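Local coordinates for protein phosphoserine aminotransferase (Bacillus alcalophilus, PDB 1W23) that catalyses the reversible, pyridoxal-phosphate-dependent transfer of an amino group between glutamate and 3-phosphohydroxypyruvate that yields phosphoserine on the way to serine, at residues S201-V206 and F242-L247; D66-F71 and K231-Y236. One frame throughout, in Å; residues are numbered along the deposited sequence. Where two conformers were deposited one is given.

Contact 1. Residues S201-V206 and F242-L247; sequences SGVTVV and FSIYML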
loop_
_atom_site.group_PDB
_atom_site.type_symbol
_atom_site.label_atom_id
_atom_site.label_comp_id
_atom_site.label_asym_id
_atom_site.label_seq_id
_atom_site.Cartn_x
_atom_site.Cartn_y
_atom_site.Cartn_z
ATOM N N SER A 201 -4.274 4.100 -6.028
ATOM C CA SER A 201 -3.497 2.899 -5.749
ATOM C C SER A 201 -3.059 2.793 -4.325
ATOM O O SER A 201 -2.975 3.797 -3.619
ATOM C CB SER A 201 -2.272 2.894 -6.688
ATOM O OG SER A 201 -1.390 3.909 -6.269
ATOM N N GLY A 202 -2.730 1.586 -3.898
ATOM C CA GLY A 202 -2.221 1.297 -2.598
ATOM C C GLY A 202 -3.162 0.534 -1.689
ATOM O O GLY A 202 -2.761 0.087 -0.602
ATOM N N VAL A 203 -4.432 0.373 -2.097
ATOM C CA VAL A 203 -5.345 -0.556 -1.415
ATOM C C VAL A 203 -6.014 -1.443 -2.456
ATOM O O VAL A 203 -6.274 -1.007 -3.600
ATOM C CB VAL A 203 -6.337 0.198 -0.524
ATOM C CG1 VAL A 203 -7.336 1.053 -1.351
ATOM C CG2 VAL A 203 -7.075 -0.772 0.434
ATOM N N THR A 204 -6.281 -2.656 -2.020
ATOM C CA THR A 204 -6.962 -3.698 -2.777
ATOM C C THR A 204 -8.180 -4.085 -1.971
ATOM O O THR A 204 -8.098 -4.392 -0.763
ATOM C CB THR A 204 -6.024 -4.891 -2.989
ATOM O OG1 THR A 204 -4.848 -4.440 -3.696
ATOM C CG2 THR A 204 -6.645 -5.982 -3.820
ATOM N N VAL A 205 -9.352 -4.047 -2.607
ATOM C CA VAL A 205 -10.614 -4.468 -1.985
ATOM C C VAL A 205 -10.820 -5.952 -2.222
ATOM O O VAL A 205 -10.703 -6.443 -3.353
ATOM C CB VAL A 205 -11.793 -3.655 -2.560
ATOM C CG1 VAL A 205 -13.125 -4.190 -2.071
ATOM C CG2 VAL A 205 -11.610 -2.181 -2.249
ATOM N N VAL A 206 -11.062 -6.700 -1.153
ATOM C CA VAL A 206 -11.338 -8.107 -1.231
ATOM C C VAL A 206 -12.676 -8.358 -0.498
ATOM O O VAL A 206 -12.776 -8.101 0.688
ATOM C CB VAL A 206 -10.219 -8.963 -0.618
ATOM C CG1 VAL A 206 -10.486 -10.444 -0.808
ATOM C CG2 VAL A 206 -8.859 -8.575 -1.229
ATOM N N PHE A 242 -4.616 6.804 3.878
ATOM C CA PHE A 242 -5.017 7.830 2.892
ATOM C C PHE A 242 -5.699 7.167 1.694
ATOM O O PHE A 242 -6.710 7.699 1.175
ATOM C CB PHE A 242 -3.861 8.715 2.462
ATOM C CG PHE A 242 -4.344 9.924 1.657
ATOM C CD1 PHE A 242 -5.028 10.947 2.291
ATOM C CD2 PHE A 242 -4.118 10.025 0.314
ATOM C CE1 PHE A 242 -5.481 12.025 1.573
ATOM C CE2 PHE A 242 -4.579 11.123 -0.411
ATOM C CZ PHE A 242 -5.251 12.158 0.232
ATOM N N SER A 243 -5.220 6.027 1.251
ATOM C CA SER A 243 -5.886 5.320 0.132
ATOM C C SER A 243 -7.298 4.904 0.523
ATOM O O SER A 243 -8.220 5.018 -0.331
ATOM C CB SER A 243 -5.071 4.124 -0.330
ATOM O OG SER A 243 -3.842 4.515 -0.872
ATOM N N ILE A 244 -7.508 4.412 1.726
ATOM C CA ILE A 244 -8.856 4.016 2.157
ATOM C C ILE A 244 -9.749 5.230 2.313
ATOM O O ILE A 244 -10.953 5.191 1.948
ATOM C CB ILE A 244 -8.767 3.137 3.430
ATOM C CG1 ILE A 244 -8.114 1.792 3.091
ATOM C CG2 ILE A 244 -10.132 2.964 4.067
ATOM C CD1 ILE A 244 -7.563 1.015 4.274
ATOM N N TYR A 245 -9.225 6.341 2.812
ATOM C CA TYR A 245 -9.988 7.595 2.878
ATOM C C TYR A 245 -10.378 8.035 1.484
ATOM O O TYR A 245 -11.553 8.428 1.250
ATOM C CB TYR A 245 -9.077 8.640 3.582
ATOM C CG TYR A 245 -9.508 10.049 3.318
ATOM C CD1 TYR A 245 -10.525 10.670 4.040
ATOM C CD2 TYR A 245 -8.906 10.813 2.319
ATOM C CE1 TYR A 245 -10.899 11.975 3.774
ATOM C CE2 TYR A 245 -9.299 12.086 2.039
ATOM C CZ TYR A 245 -10.314 12.672 2.789
ATOM O OH TYR A 245 -10.683 13.956 2.455
ATOM N N MET A 246 -9.470 7.991 0.502
ATOM C CA MET A 246 -9.844 8.395 -0.861
ATOM C C MET A 246 -10.879 7.455 -1.440
ATOM O O MET A 246 -11.799 7.910 -2.157
ATOM C CB MET A 246 -8.601 8.473 -1.750
ATOM C CG MET A 246 -7.733 9.670 -1.479
ATOM S SD MET A 246 -8.510 11.249 -1.745
ATOM C CE MET A 246 -9.134 11.129 -3.388
ATOM N N LEU A 247 -10.766 6.143 -1.208
ATOM C CA LEU A 247 -11.761 5.177 -1.595
ATOM C C LEU A 247 -13.134 5.570 -1.015
ATOM O O LEU A 247 -14.141 5.584 -1.744
ATOM C CB LEU A 247 -11.329 3.781 -1.119
ATOM C CG LEU A 247 -12.375 2.655 -1.203
ATOM C CD1 LEU A 247 -12.799 2.303 -2.542
ATOM C CD2 LEU A 247 -11.832 1.452 -0.416
#
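S243, in the first turn of helix 241-256, points its hydroxyl at the 201-206 segment and donates a hydrogen bond from OG to the carbonyl O of S201, 3.0 Å away. The donor stands off the carbonyl plane by 31° and meets the C=O at 135°. With OG anti to its own carbonyl carbon (chi1 -65°), the small side chain projects from the helix without holding the two backbones apart. G202 is what lets them close in, its CA 6.1 Å from that of S243. Having no CB, it lets OG of S243 come within 4.0 Å of its CA, and its backbone has a positive phi, which glycine adopts readily.

Beside this polar link the contact turns apolar. V203 sets CG1 against CB of S243, at 4.0 Å, while CG2 meets CG1 of I244 at 3.8 Å, the two side chains crossing at about a right angle. One turn further along the helix, CD2 of L247 rests 4.1 Å from CG2 of V205, which L57 of helix 44-61 also touches. Helix 241-256 thus packs on the start of strand 204-209 and on the loop leading into it. S201 turns its own OG away, to P239 O and T241 N of the second subunit. Its carbonyl and its hydroxyl thus serve different partners: the buried carbonyl is satisfied by the helix of its own chain and the hydroxyl by the dimer mate, close to the cofactor pocket.

Contact 2. Residues D66-F71 and K231-Y236; sequences DYQILF and KSDSLY
S234 reaches across to the edge of the sheet, where its OG accepts a hydrogen bond from the backbone N of F71, 3.0 Å away and nearly straight at 164°. OG lies anti to the carbonyl carbon of S234 (chi1 -55°), and this brings it close over L70 as well, 3.3 Å from that residue's CA. Strand 67-72 is outermost in the sheet within this chain, and its other edge pairs with strand 204-209; here a hydroxyl takes the N-H that a further strand might have used. A serine is short enough to do so from a tight turn, and its CB fits beside the F71 backbone.

The same OG is hydrogen-bonded to a water at 2.9 Å. The water is also hydrogen-bonded to O of I69 (2.7 Å) and OD1 of D233 (2.8 Å), so it bridges the loop to the strand. D233 sends its carboxylate back towards the strand although CB leaves the backbone pointing the other way, and Q54 of helix 44-61 adds a weak bond to OD1. Q68, extended from the strand with CG anti to its N, passes obliquely by D233; its amide plane is turned 77° from the carboxylate. F71 meets H50 edge-to-face, and NE2 of H50 hydrogen-bonds to O of D233.

D233 and S234 both have positive phi and form the centre of a type I' turn from S232 to L235. D233 is also the C-prime residue of a Schellman motif. The turn that closes helix 226-231 lies against strand 67-72 in the large-domain sheet of this class-V aminotransferase.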
loop_
_atom_site.group_PDB
_atom_site.type_symbol
_atom_site.label_atom_id
_atom_site.label_comp_id
_atom_site.label_asym_id
_atom_site.label_seq_id
_atom_site.Cartn_x
_atom_site.Cartn_y
_atom_site.Cartn_z
ATOM N N ASP A 66 -23.266 -12.170 5.161
ATOM C CA ASP A 66 -22.319 -13.265 5.404
ATOM C C ASP A 66 -21.028 -13.090 4.611
ATOM O O ASP A 66 -20.198 -13.984 4.596
ATOM C CB ASP A 66 -22.997 -14.613 5.159
ATOM C CG ASP A 66 -23.518 -14.849 3.779
ATOM O OD1 ASP A 66 -23.928 -13.945 3.048
ATOM O OD2 ASP A 66 -23.589 -16.000 3.330
ATOM N N TYR A 67 -20.821 -11.907 4.022
ATOM C CA TYR A 67 -19.540 -11.520 3.383
ATOM C C TYR A 67 -18.912 -10.402 4.188
ATOM O O TYR A 67 -19.633 -9.577 4.785
ATOM C CB TYR A 67 -19.743 -11.016 1.944
ATOM C CG TYR A 67 -20.165 -12.055 0.963
ATOM C CD1 TYR A 67 -21.429 -12.643 0.987
ATOM C CD2 TYR A 67 -19.307 -12.473 -0.045
ATOM C CE1 TYR A 67 -21.795 -13.600 0.054
ATOM C CE2 TYR A 67 -19.671 -13.415 -0.971
ATOM C CZ TYR A 67 -20.922 -13.980 -0.920
ATOM O OH TYR A 67 -21.327 -14.949 -1.812
ATOM N N GLN A 68 -17.571 -10.395 4.194
ATOM C CA GLN A 68 -16.789 -9.310 4.837
ATOM C C GLN A 68 -15.981 -8.610 3.743
ATOM O O GLN A 68 -15.578 -9.210 2.739
ATOM C CB GLN A 68 -15.911 -9.808 5.933
ATOM C CG GLN A 68 -15.266 -8.640 6.763
ATOM C CD GLN A 68 -14.621 -9.098 8.020
ATOM O OE1 GLN A 68 -13.511 -8.617 8.418
ATOM N NE2 GLN A 68 -15.286 -10.037 8.661
ATOM N N ILE A 69 -15.737 -7.332 3.958
ATOM C CA ILE A 69 -14.965 -6.477 3.078
ATOM C C ILE A 69 -13.586 -6.275 3.695
ATOM O O ILE A 69 -13.530 -5.751 4.817
ATOM C CB ILE A 69 -15.698 -5.147 2.878
ATOM C CG1 ILE A 69 -17.088 -5.373 2.246
ATOM C CG2 ILE A 69 -14.874 -4.174 2.040
ATOM C CD1 ILE A 69 -18.023 -4.199 2.486
ATOM N N LEU A 70 -12.551 -6.665 3.010
ATOM C CA LEU A 70 -11.168 -6.478 3.430
ATOM C C LEU A 70 -10.530 -5.373 2.611
ATOM O O LEU A 70 -10.794 -5.248 1.405
ATOM C CB LEU A 70 -10.352 -7.747 3.275
ATOM C CG LEU A 70 -10.934 -9.006 3.887
ATOM C CD1 LEU A 70 -10.006 -10.194 3.604
ATOM C CD2 LEU A 70 -11.132 -8.894 5.380
ATOM N N PHE A 71 -9.644 -4.612 3.262
ATOM C CA PHE A 71 -8.811 -3.594 2.636
ATOM C C PHE A 71 -7.360 -4.024 2.859
ATOM O O PHE A 71 -6.855 -3.912 3.973
ATOM C CB PHE A 71 -9.042 -2.224 3.227
ATOM C CG PHE A 71 -10.450 -1.675 3.088
ATOM C CD1 PHE A 71 -11.020 -0.955 4.095
ATOM C CD2 PHE A 71 -11.205 -1.882 1.922
ATOM C CE1 PHE A 71 -12.304 -0.445 3.984
ATOM C CE2 PHE A 71 -12.489 -1.376 1.836
ATOM C CZ PHE A 71 -13.037 -0.633 2.838
ATOM N N LYS A 231 -10.313 -11.448 11.028
ATOM C CA LYS A 231 -10.442 -11.333 12.456
ATOM C C LYS A 231 -10.130 -9.940 12.981
ATOM O O LYS A 231 -10.762 -9.460 13.906
ATOM C CB LYS A 231 -9.529 -12.402 13.129
ATOM C CG LYS A 231 -10.167 -13.793 13.037
ATOM C CD LYS A 231 -9.377 -14.884 13.804
ATOM C CE LYS A 231 -10.177 -16.173 13.731
ATOM N NZ LYS A 231 -9.459 -17.453 13.810
ATOM N N SER A 232 -9.147 -9.285 12.344
ATOM C CA SER A 232 -8.729 -7.946 12.738
ATOM C C SER A 232 -9.434 -6.819 11.990
ATOM O O SER A 232 -9.025 -5.665 12.177
ATOM C CB SER A 232 -7.204 -7.784 12.533
ATOM O OG SER A 232 -6.963 -7.810 11.123
ATOM N N ASP A 233 -10.422 -7.100 11.170
ATOM C CA ASP A 233 -11.113 -6.080 10.386
ATOM C C ASP A 233 -10.148 -5.212 9.568
ATOM O O ASP A 233 -10.307 -3.993 9.493
ATOM C CB ASP A 233 -11.998 -5.214 11.258
ATOM C CG ASP A 233 -12.949 -4.311 10.505
ATOM O OD1 ASP A 233 -13.311 -4.618 9.345
ATOM O OD2 ASP A 233 -13.340 -3.293 11.084
ATOM N N SER A 234 -9.152 -5.866 8.953
ATOM C CA SER A 234 -8.188 -5.197 8.109
ATOM C C SER A 234 -7.340 -4.157 8.880
ATOM O O SER A 234 -6.823 -3.230 8.254
ATOM C CB SER A 234 -8.844 -4.560 6.854
ATOM O OG SER A 234 -9.578 -5.531 6.135
ATOM N N LEU A 235 -7.160 -4.356 10.151
ATOM C CA LEU A 235 -6.324 -3.525 11.001
ATOM C C LEU A 235 -5.273 -4.331 11.741
ATOM O O LEU A 235 -4.805 -3.959 12.812
ATOM C CB LEU A 235 -7.209 -2.731 12.001
ATOM C CG LEU A 235 -8.214 -1.800 11.278
ATOM C CD1 LEU A 235 -9.315 -1.410 12.278
ATOM C CD2 LEU A 235 -7.573 -0.596 10.643
ATOM N N TYR A 236 -4.874 -5.474 11.176
ATOM C CA TYR A 236 -3.848 -6.297 11.792
ATOM C C TYR A 236 -2.543 -5.513 11.921
ATOM O O TYR A 236 -1.889 -5.507 12.964
ATOM C CB TYR A 236 -3.623 -7.593 10.984
ATOM C CG TYR A 236 -2.444 -8.340 11.583
ATOM C CD1 TYR A 236 -2.588 -9.061 12.803
ATOM C CD2 TYR A 236 -1.207 -8.343 10.988
ATOM C CE1 TYR A 236 -1.496 -9.730 13.319
ATOM C CE2 TYR A 236 -0.093 -8.998 11.540
ATOM C CZ TYR A 236 -0.249 -9.689 12.707
ATOM O OH TYR A 236 0.779 -10.367 13.308
HETATM O O HOH W 1 -12.238 -5.957 7.190
#

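Overall arrangement
Contacts 1 and 2 have centres about 13 Å apart and share one mixed sheet, in which strands 67-72 and 204-209 are antiparallel neighbours. Along the chain their segments alternate: 66-71, 201-206, 231-236, 242-247. The polypeptide thus supplies both strands before the loop and helix 241-256 return to pack on them. F71 joins the two directly, its CB 3.7 Å from CG2 of V203 and its CE2 3.7 Å from CD2 of L247, while L70 N and V206 O probably share a hydrogen bond across the strands. Both contacts place the 231-247 region against this margin of the sheet, and that region also carries N237 and T238 of the cofactor-binding residues.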